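Local coordinates for nucleotidyltransferase-like protein (Exiguobacterium sibiricum, PDB 3C18) that is of unproven function but is probably a nucleotidyltransferase, an enzyme that transfers nucleotidyl groups, at residues L43-D48 / V70-L75; E18-I23 / E99-L104; L34-D39 / R64-L69. All blocks are in the same frame, centred on the assembly; numbering follows the deposited sequence.

How the interactions relate
All three contacts lie in the nucleotidyltransferase-like region and use one mixed five-stranded sheet, ordered 53-60, 63-71, 40-46, 19-26, 95-99. Along the chain, interaction 2 spans the widest loop, and both others fall within it; the segments of interactions 1 and 3 alternate. Interactions 1 and 2 have centres 9 Å apart and meet through neighbouring strands 40-46 and 19-26, where I45 bonds to Q20 and G21. Interactions 1 and 3 share strand 63-71, with centres 16 Å apart. Interactions 2 and 3 are about 6 Å apart at their nearest atoms and do not touch. Interaction 3 fixes the loop before strand 40-46 against strand 63-71. Interactions 1 and 2 hold helices 72-81 and 103-110 to the sheet.

Interaction 1 (L43-D48 / V70-L75)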
loop_
_atom_site.group_PDB
_atom_site.type_symbol
_atom_site.label_atom_id
_atom_site.label_comp_id
_atom_site.label_asym_id
_atom_site.label_seq_id
_atom_site.Cartn_x
_atom_site.Cartn_y
_atom_site.Cartn_z
ATOM N N LEU A 43 11.898 20.129 -7.389
ATOM C CA LEU A 43 10.863 19.287 -7.963
ATOM C C LEU A 43 10.630 19.704 -9.379
ATOM O O LEU A 43 10.183 20.817 -9.659
ATOM C CB LEU A 43 9.557 19.378 -7.158
ATOM C CG LEU A 43 8.343 18.689 -7.796
ATOM C CD1 LEU A 43 8.493 17.148 -7.731
ATOM C CD2 LEU A 43 7.048 19.159 -7.119
ATOM N N VAL A 44 10.971 18.796 -10.274
ATOM C CA VAL A 44 10.855 19.025 -11.715
ATOM C C VAL A 44 9.692 18.213 -12.237
ATOM O O VAL A 44 9.688 17.003 -12.121
ATOM C CB VAL A 44 12.176 18.592 -12.462
ATOM C CG1 VAL A 44 12.082 18.866 -13.933
ATOM C CG2 VAL A 44 13.414 19.318 -11.849
ATOM N N ILE A 45 8.677 18.898 -12.773
ATOM C CA ILE A 45 7.531 18.221 -13.388
ATOM C C ILE A 45 7.696 18.234 -14.899
ATOM O O ILE A 45 7.921 19.275 -15.525
ATOM C CB ILE A 45 6.183 18.787 -12.989
ATOM C CG1 ILE A 45 6.045 18.790 -11.461
ATOM C CG2 ILE A 45 5.050 17.869 -13.554
ATOM C CD1 ILE A 45 6.659 20.016 -10.789
ATOM N N THR A 46 7.551 17.045 -15.459
ATOM C CA THR A 46 7.881 16.790 -16.837
ATOM C C THR A 46 6.913 15.834 -17.539
ATOM O O THR A 46 6.252 15.004 -16.903
ATOM C CB THR A 46 9.316 16.178 -16.867
ATOM O OG1 THR A 46 9.776 16.070 -18.205
ATOM C CG2 THR A 46 9.343 14.845 -16.229
ATOM N N ARG A 47 6.834 15.981 -18.862
ATOM C CA ARG A 47 6.061 15.088 -19.708
ATOM C C ARG A 47 6.976 14.176 -20.466
ATOM O O ARG A 47 6.568 13.456 -21.364
ATOM C CB ARG A 47 5.194 15.854 -20.686
ATOM C CG ARG A 47 4.083 16.570 -20.045
ATOM C CD ARG A 47 3.258 17.322 -21.059
ATOM N NE ARG A 47 2.313 18.175 -20.371
ATOM C CZ ARG A 47 1.568 19.105 -20.957
ATOM N NH1 ARG A 47 1.661 19.307 -22.258
ATOM N NH2 ARG A 47 0.727 19.841 -20.231
ATOM N N ASP A 48 8.237 14.192 -20.080
ATOM C CA ASP A 48 9.191 13.225 -20.613
ATOM C C ASP A 48 8.548 11.835 -20.487
ATOM O O ASP A 48 8.315 11.351 -19.377
ATOM C CB ASP A 48 10.511 13.266 -19.819
ATOM C CG ASP A 48 11.560 12.258 -20.321
ATOM O OD1 ASP A 48 11.218 11.288 -21.025
ATOM O OD2 ASP A 48 12.747 12.430 -19.982
ATOM N N VAL A 70 9.453 14.013 -11.711
ATOM C CA VAL A 70 8.159 13.328 -11.708
ATOM C C VAL A 70 7.344 13.651 -12.943
ATOM O O VAL A 70 7.302 14.778 -13.371
ATOM C CB VAL A 70 7.335 13.754 -10.497
ATOM C CG1 VAL A 70 6.026 12.980 -10.436
ATOM C CG2 VAL A 70 8.150 13.531 -9.222
ATOM N N HIS A 71 6.701 12.641 -13.489
ATOM C CA HIS A 71 5.822 12.863 -14.663
ATOM C C HIS A 71 4.553 13.551 -14.203
ATOM O O HIS A 71 4.018 13.241 -13.145
ATOM C CB HIS A 71 5.477 11.541 -15.353
ATOM C CG HIS A 71 4.893 11.719 -16.713
ATOM N ND1 HIS A 71 3.605 12.176 -16.906
ATOM C CD2 HIS A 71 5.426 11.557 -17.944
ATOM C CE1 HIS A 71 3.363 12.263 -18.200
ATOM N NE2 HIS A 71 4.445 11.871 -18.856
ATOM N N GLU A 72 4.079 14.478 -15.016
ATOM C CA GLU A 72 2.885 15.269 -14.719
ATOM C C GLU A 72 1.674 14.424 -14.352
ATOM O O GLU A 72 0.855 14.845 -13.554
ATOM C CB GLU A 72 2.531 16.169 -15.912
ATOM C CG GLU A 72 1.340 17.060 -15.660
ATOM C CD GLU A 72 1.018 17.975 -16.832
ATOM O OE1 GLU A 72 1.819 18.037 -17.771
ATOM O OE2 GLU A 72 -0.042 18.635 -16.814
ATOM N N GLN A 73 1.616 13.213 -14.885
ATOM C CA GLN A 73 0.453 12.319 -14.717
ATOM C C GLN A 73 0.594 11.519 -13.463
ATOM O O GLN A 73 -0.384 11.088 -12.862
ATOM C CB GLN A 73 0.305 11.364 -15.907
ATOM C CG GLN A 73 0.059 12.112 -17.231
ATOM C CD GLN A 73 -0.205 11.186 -18.419
ATOM O OE1 GLN A 73 -0.226 9.959 -18.279
ATOM N NE2 GLN A 73 -0.396 11.782 -19.603
ATOM N N VAL A 74 1.836 11.326 -13.063
ATOM C CA VAL A 74 2.123 10.647 -11.806
ATOM C C VAL A 74 1.809 11.581 -10.625
ATOM O O VAL A 74 1.242 11.168 -9.616
ATOM C CB VAL A 74 3.563 10.161 -11.754
ATOM C CG1 VAL A 74 3.920 9.663 -10.368
ATOM C CG2 VAL A 74 3.774 9.045 -12.802
ATOM N N LEU A 75 2.183 12.838 -10.773
ATOM C CA LEU A 75 1.942 13.836 -9.747
ATOM C C LEU A 75 0.438 14.057 -9.608
ATOM O O LEU A 75 -0.130 14.189 -8.516
ATOM C CB LEU A 75 2.600 15.181 -10.105
ATOM C CG LEU A 75 2.402 16.293 -9.066
ATOM C CD1 LEU A 75 2.872 15.833 -7.675
ATOM C CD2 LEU A 75 3.056 17.607 -9.494
HETATM O O HOH W 1 4.173 11.662 -21.637
#
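A parallel strand pair of the nucleotidyltransferase-like sheet ends here, where strand 63-71 runs into helix 72-81. I45 pairs with V70 and T46 with H71. V70 N donates to V44 O at 3.0 Å, nearly straight. T46 N then donates to V70 O, and T46 O accepts from E72 N at 2.9 Å. That last bond ties the first turn of the helix to the end of strand 40-46. T46 O also lies over one face of the H71 imidazole, while D48 O sits at the ring edge. H71 is the N-cap: its ND1 accepts from Q73 N at 3.0 Å in the ring plane. A water joins H71 NE2 to R47 O, so both ring nitrogens are engaged. Beyond the strand, T46 OG1 accepts from D48 N and closes an ST turn.

R47 and E72 lie alongside each other and point the same way. R47 NE meets E72 OE1 at 2.7 Å in a salt bridge, with a nearly straight N-H (170°), and the two flat groups are 23° from coplanar. R47 NH2 adds a weak bond to the same oxygen. On the apolar side, I45 divides its branches. With CG2 anti to the backbone N, this methyl reaches E72 CA at 3.6 Å. I45 CG1 meets L75 CD2 at 3.8 Å, the two side chains crossing at about a right angle. Y103 and L104 of helix 103-110 also touch I45. L43 CD1 packs on V70 CG2. The whole is a parallel strand pair passing directly into an N-capped helix.

Interaction 2 (E18-I23 / E99-L104)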
loop_
_atom_site.group_PDB
_atom_site.type_symbol
_atom_site.label_atom_id
_atom_site.label_comp_id
_atom_site.label_asym_id
_atom_site.label_seq_id
_atom_site.Cartn_x
_atom_site.Cartn_y
_atom_site.Cartn_z
ATOM N N GLU A 18 9.713 19.572 -22.498
ATOM C CA GLU A 18 8.651 18.754 -21.867
ATOM C C GLU A 18 8.466 19.103 -20.428
ATOM O O GLU A 18 7.506 18.687 -19.774
ATOM C CB GLU A 18 8.936 17.258 -21.980
ATOM C CG GLU A 18 9.112 16.775 -23.397
ATOM C CD GLU A 18 7.856 16.906 -24.233
ATOM O OE1 GLU A 18 6.829 17.464 -23.756
ATOM O OE2 GLU A 18 7.899 16.440 -25.390
ATOM N N THR A 19 9.401 19.898 -19.950
ATOM C CA THR A 19 9.391 20.343 -18.562
ATOM C C THR A 19 8.272 21.358 -18.361
ATOM O O THR A 19 8.202 22.330 -19.083
ATOM C CB THR A 19 10.727 20.961 -18.190
ATOM O OG1 THR A 19 11.760 19.979 -18.370
ATOM C CG2 THR A 19 10.705 21.441 -16.759
ATOM N N GLN A 20 7.395 21.100 -17.382
ATOM C CA GLN A 20 6.213 21.961 -17.135
ATOM C C GLN A 20 6.437 22.893 -15.956
ATOM O O GLN A 20 5.841 23.960 -15.850
ATOM C CB GLN A 20 4.954 21.116 -16.881
ATOM C CG GLN A 20 4.692 20.093 -17.955
ATOM C CD GLN A 20 4.511 20.742 -19.303
ATOM O OE1 GLN A 20 3.661 21.594 -19.460
ATOM N NE2 GLN A 20 5.308 20.344 -20.285
ATOM N N GLY A 21 7.307 22.486 -15.059
ATOM C CA GLY A 21 7.565 23.292 -13.871
ATOM C C GLY A 21 8.716 22.829 -13.030
ATOM O O GLY A 21 9.126 21.671 -13.070
ATOM N N ILE A 22 9.277 23.788 -12.322
ATOM C CA ILE A 22 10.347 23.547 -11.381
ATOM C C ILE A 22 10.106 24.352 -10.131
ATOM O O ILE A 22 9.900 25.556 -10.165
ATOM C CB ILE A 22 11.738 23.878 -11.956
ATOM C CG1 ILE A 22 11.958 23.175 -13.305
ATOM C CG2 ILE A 22 12.831 23.500 -10.974
ATOM C CD1 ILE A 22 13.238 23.617 -13.954
ATOM N N ILE A 23 10.077 23.627 -9.033
ATOM C CA ILE A 23 9.812 24.165 -7.712
ATOM C C ILE A 23 11.012 23.941 -6.826
ATOM O O ILE A 23 11.642 22.898 -6.882
ATOM C CB ILE A 23 8.587 23.433 -7.075
ATOM C CG1 ILE A 23 7.286 24.117 -7.487
ATOM C CG2 ILE A 23 8.696 23.390 -5.569
ATOM C CD1 ILE A 23 6.905 25.305 -6.637
ATOM N N GLU A 99 8.316 27.668 -15.116
ATOM C CA GLU A 99 7.124 26.956 -15.571
ATOM C C GLU A 99 6.721 27.304 -16.976
ATOM O O GLU A 99 7.062 28.346 -17.505
ATOM C CB GLU A 99 5.946 27.179 -14.619
ATOM C CG GLU A 99 5.538 28.632 -14.485
ATOM C CD GLU A 99 4.223 28.815 -13.747
ATOM O OE1 GLU A 99 3.342 27.939 -13.847
ATOM O OE2 GLU A 99 4.068 29.845 -13.070
ATOM N N ARG A 100 6.026 26.361 -17.582
ATOM C CA ARG A 100 5.422 26.559 -18.875
ATOM C C ARG A 100 3.924 26.456 -18.736
ATOM O O ARG A 100 3.419 25.624 -18.001
ATOM C CB ARG A 100 5.889 25.509 -19.880
ATOM C CG ARG A 100 7.300 25.703 -20.403
ATOM C CD ARG A 100 7.605 24.668 -21.483
ATOM N NE ARG A 100 8.889 24.921 -22.118
ATOM C CZ ARG A 100 10.027 24.345 -21.756
ATOM N NH1 ARG A 100 10.042 23.470 -20.769
ATOM N NH2 ARG A 100 11.156 24.637 -22.390
ATOM N N ASN A 101 3.230 27.332 -19.450
ATOM C CA ASN A 101 1.770 27.268 -19.540
ATOM C C ASN A 101 1.100 27.464 -18.183
ATOM O O ASN A 101 0.038 26.911 -17.909
ATOM C CB ASN A 101 1.346 25.927 -20.150
ATOM C CG ASN A 101 1.889 25.730 -21.559
ATOM O OD1 ASN A 101 1.958 26.681 -22.349
ATOM N ND2 ASN A 101 2.283 24.491 -21.881
ATOM N N ASP A 102 1.766 28.242 -17.342
ATOM C CA ASP A 102 1.249 28.599 -16.024
ATOM C C ASP A 102 0.907 27.339 -15.227
ATOM O O ASP A 102 0.102 27.352 -14.306
ATOM C CB ASP A 102 0.008 29.465 -16.172
ATOM C CG ASP A 102 0.332 30.865 -16.671
ATOM O OD1 ASP A 102 1.405 31.405 -16.293
ATOM O OD2 ASP A 102 -0.492 31.432 -17.435
ATOM N N TYR A 103 1.542 26.247 -15.610
ATOM C CA TYR A 103 1.273 24.959 -14.980
ATOM C C TYR A 103 1.315 24.999 -13.439
ATOM O O TYR A 103 0.400 24.515 -12.753
ATOM C CB TYR A 103 2.199 23.883 -15.539
ATOM C CG TYR A 103 2.137 22.615 -14.729
ATOM C CD1 TYR A 103 1.112 21.700 -14.926
ATOM C CD2 TYR A 103 3.086 22.345 -13.747
ATOM C CE1 TYR A 103 1.027 20.558 -14.181
ATOM C CE2 TYR A 103 3.007 21.216 -12.990
ATOM C CZ TYR A 103 1.970 20.310 -13.211
ATOM O OH TYR A 103 1.871 19.143 -12.467
ATOM N N LEU A 104 2.357 25.598 -12.895
ATOM C CA LEU A 104 2.554 25.590 -11.435
ATOM C C LEU A 104 1.717 26.660 -10.755
ATOM O O LEU A 104 1.284 26.481 -9.632
ATOM C CB LEU A 104 4.013 25.741 -11.036
ATOM C CG LEU A 104 4.853 24.495 -11.226
ATOM C CD1 LEU A 104 6.326 24.813 -10.972
ATOM C CD2 LEU A 104 4.360 23.370 -10.300
#
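T19, on the strand that lies between 40-46 and 95-99 in the mixed sheet, offers its carbonyl to R100. R100 NH1 donates to T19 O at 2.7 Å, on a lone pair and in the guanidinium plane. The extended R100 chain runs past this oxygen, and its NH1 and NH2 make further weak bonds to Y16 O and A14 O. Opposite I45 of strand 40-46 the chain fits in two residues, Q20 and G21, as a classic beta bulge. Q20 O accepts from R100 N at 3.0 Å, with the donor 45° out of the carbonyl plane. From R100 to Y103 the partner chain makes a type I' beta turn and enters helix 103-110. Q20 CB lies over one face of the Y103 ring, 4.1 Å from its centroid, a CH-pi contact. Bent at chi2 (-60°), the Q20 chain turns back, and NE2 donates to E18 O at 2.8 Å.

G21 pairs with E99 as an antiparallel non-hydrogen-bonded pair, their CA atoms 4.1 Å apart. L104 CD1 comes within 3.5 Å of G21 CA. I22 N lies close to L104 CD1 as well. At the end, I23 CG1 meets L104 CD1 at 3.7 Å.

Interaction 3 (L34-D39 / R64-L69); sequences LTDQFD and RVSLHL
D36 and H68 approach from opposite directions, joining a type I' beta turn (T35 to F38) to strand 63-71 of the mixed sheet. H68 NE2 donates to D36 OD2 at 2.9 Å along a nearly straight line (174°). The oxygen lies in the imidazole plane, at the ring edge, while the carboxylate is turned 50° from the ring. S66 OG donates to D36 OD2 at 2.9 Å. H68 comes from the syn side of OD2 and S66 from the anti side, both tilted out of the carboxylate plane, to the same face. Two donors thus hold OD2, while D36 OD1 forms a salt bridge with R86. H68 ND1 bonds to W53.

F38 and R64 cross at about a right angle. R64 CB sits over one face of the F38 ring, 4.0 Å from its centroid, a CH-pi contact. A bend at chi3 of R64 brings the guanidinium back to the CE1 rim of the ring, its plane 45° from the ring's. F38 CE1 lies over one guanidinium face, 3.3 Å from R64 NH2. Y286 of the second subunit packs on F38, and Y273 of the second subunit on R64. D39 holds both backbone polar atoms of R64, its N and its O: D39 N donates to R64 O at 2.9 Å, and R64 N donates to D39 OD2 at 2.8 Å, on the anti side of the carboxylate.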
loop_
_atom_site.group_PDB
_atom_site.type_symbol
_atom_site.label_atom_id
_atom_site.label_comp_id
_atom_site.label_asym_id
_atom_site.label_seq_id
_atom_site.Cartn_x
_atom_site.Cartn_y
_atom_site.Cartn_z
ATOM N N LEU A 34 11.702 16.763 4.822
ATOM C CA LEU A 34 10.976 17.441 3.739
ATOM C C LEU A 34 11.840 17.595 2.490
ATOM O O LEU A 34 11.346 17.630 1.342
ATOM C CB LEU A 34 10.520 18.847 4.179
ATOM C CG LEU A 34 9.658 19.596 3.147
ATOM C CD1 LEU A 34 8.253 18.948 3.067
ATOM C CD2 LEU A 34 9.552 21.093 3.433
ATOM N N THR A 35 13.140 17.684 2.730
ATOM C CA THR A 35 14.099 17.960 1.655
ATOM C C THR A 35 15.156 16.873 1.579
ATOM O O THR A 35 16.277 17.113 1.140
ATOM C CB THR A 35 14.763 19.352 1.813
ATOM O OG1 THR A 35 15.378 19.451 3.091
ATOM C CG2 THR A 35 13.745 20.446 1.695
ATOM N N ASP A 36 14.759 15.677 1.997
ATOM C CA ASP A 36 15.596 14.492 1.914
ATOM C C ASP A 36 16.893 14.610 2.687
ATOM O O ASP A 36 17.892 13.994 2.332
ATOM C CB ASP A 36 15.954 14.211 0.452
ATOM C CG ASP A 36 14.846 13.475 -0.302
ATOM O OD1 ASP A 36 13.843 13.154 0.327
ATOM O OD2 ASP A 36 15.024 13.186 -1.507
ATOM N N GLN A 37 16.872 15.420 3.734
ATOM C CA GLN A 37 18.070 15.615 4.618
ATOM C C GLN A 37 19.168 16.370 3.885
ATOM O O GLN A 37 20.363 16.322 4.244
ATOM C CB GLN A 37 18.613 14.298 5.168
ATOM C CG GLN A 37 17.735 13.713 6.295
ATOM C CD GLN A 37 16.586 12.873 5.759
ATOM O OE1 GLN A 37 16.719 12.207 4.734
ATOM N NE2 GLN A 37 15.451 12.907 6.445
ATOM N N PHE A 38 18.718 17.035 2.825
ATOM C CA PHE A 38 19.541 17.950 2.019
ATOM C C PHE A 38 19.112 19.384 2.277
ATOM O O PHE A 38 18.215 19.629 3.079
ATOM C CB PHE A 38 19.460 17.607 0.523
ATOM C CG PHE A 38 20.396 16.510 0.112
ATOM C CD1 PHE A 38 21.053 15.754 1.061
ATOM C CD2 PHE A 38 20.626 16.236 -1.202
ATOM C CE1 PHE A 38 21.921 14.757 0.689
ATOM C CE2 PHE A 38 21.485 15.239 -1.564
ATOM C CZ PHE A 38 22.126 14.488 -0.616
ATOM N N ASP A 39 19.731 20.311 1.551
ATOM C CA ASP A 39 19.591 21.756 1.793
ATOM C C ASP A 39 18.478 22.366 0.973
ATOM O O ASP A 39 17.805 23.306 1.394
ATOM C CB ASP A 39 20.895 22.507 1.443
ATOM C CG ASP A 39 22.078 22.054 2.270
ATOM O OD1 ASP A 39 21.912 21.924 3.487
ATOM O OD2 ASP A 39 23.176 21.828 1.710
ATOM N N ARG A 64 23.843 21.106 -0.929
ATOM C CA ARG A 64 23.361 19.764 -1.281
ATOM C C ARG A 64 21.933 19.846 -1.751
ATOM O O ARG A 64 21.054 20.384 -1.079
ATOM C CB ARG A 64 23.461 18.807 -0.098
ATOM C CG ARG A 64 24.859 18.608 0.377
ATOM C CD ARG A 64 24.894 18.025 1.759
ATOM N NE ARG A 64 24.876 16.569 1.760
ATOM C CZ ARG A 64 24.527 15.826 2.809
ATOM N NH1 ARG A 64 24.142 16.403 3.941
ATOM N NH2 ARG A 64 24.540 14.503 2.719
ATOM N N VAL A 65 21.720 19.304 -2.935
ATOM C CA VAL A 65 20.452 19.425 -3.644
ATOM C C VAL A 65 19.926 18.061 -4.043
ATOM O O VAL A 65 20.602 17.296 -4.687
ATOM C CB VAL A 65 20.635 20.275 -4.932
ATOM C CG1 VAL A 65 19.312 20.502 -5.667
ATOM C CG2 VAL A 65 21.301 21.587 -4.598
ATOM N N SER A 66 18.695 17.783 -3.617
ATOM C CA SER A 66 17.940 16.614 -4.089
ATOM C C SER A 66 16.993 17.038 -5.217
ATOM O O SER A 66 16.249 17.993 -5.102
ATOM C CB SER A 66 17.114 15.985 -2.961
ATOM O OG SER A 66 16.556 14.767 -3.410
ATOM N N LEU A 67 17.051 16.310 -6.312
ATOM C CA LEU A 67 16.159 16.563 -7.414
ATOM C C LEU A 67 15.173 15.408 -7.636
ATOM O O LEU A 67 15.562 14.267 -7.944
ATOM C CB LEU A 67 16.967 16.862 -8.662
ATOM C CG LEU A 67 16.218 17.456 -9.847
ATOM C CD1 LEU A 67 17.109 18.346 -10.651
ATOM C CD2 LEU A 67 15.655 16.327 -10.696
ATOM N N HIS A 68 13.899 15.742 -7.459
ATOM C CA HIS A 68 12.783 14.849 -7.776
ATOM C C HIS A 68 12.217 15.164 -9.155
ATOM O O HIS A 68 11.755 16.255 -9.409
ATOM C CB HIS A 68 11.706 14.904 -6.698
ATOM C CG HIS A 68 12.099 14.187 -5.431
ATOM N ND1 HIS A 68 11.402 13.104 -4.937
ATOM C CD2 HIS A 68 13.145 14.376 -4.585
ATOM C CE1 HIS A 68 11.984 12.676 -3.825
ATOM N NE2 HIS A 68 13.051 13.426 -3.595
ATOM N N LEU A 69 12.323 14.180 -10.037
ATOM C CA LEU A 69 11.845 14.248 -11.412
ATOM C C LEU A 69 10.600 13.377 -11.462
ATOM O O LEU A 69 10.682 12.172 -11.217
ATOM C CB LEU A 69 12.909 13.708 -12.391
ATOM C CG LEU A 69 12.626 13.929 -13.887
ATOM C CD1 LEU A 69 12.494 15.401 -14.219
ATOM C CD2 LEU A 69 13.705 13.299 -14.734
HETATM O O HOH W 2 22.076 19.045 3.940
HETATM O O HOH W 3 21.896 15.608 6.342
#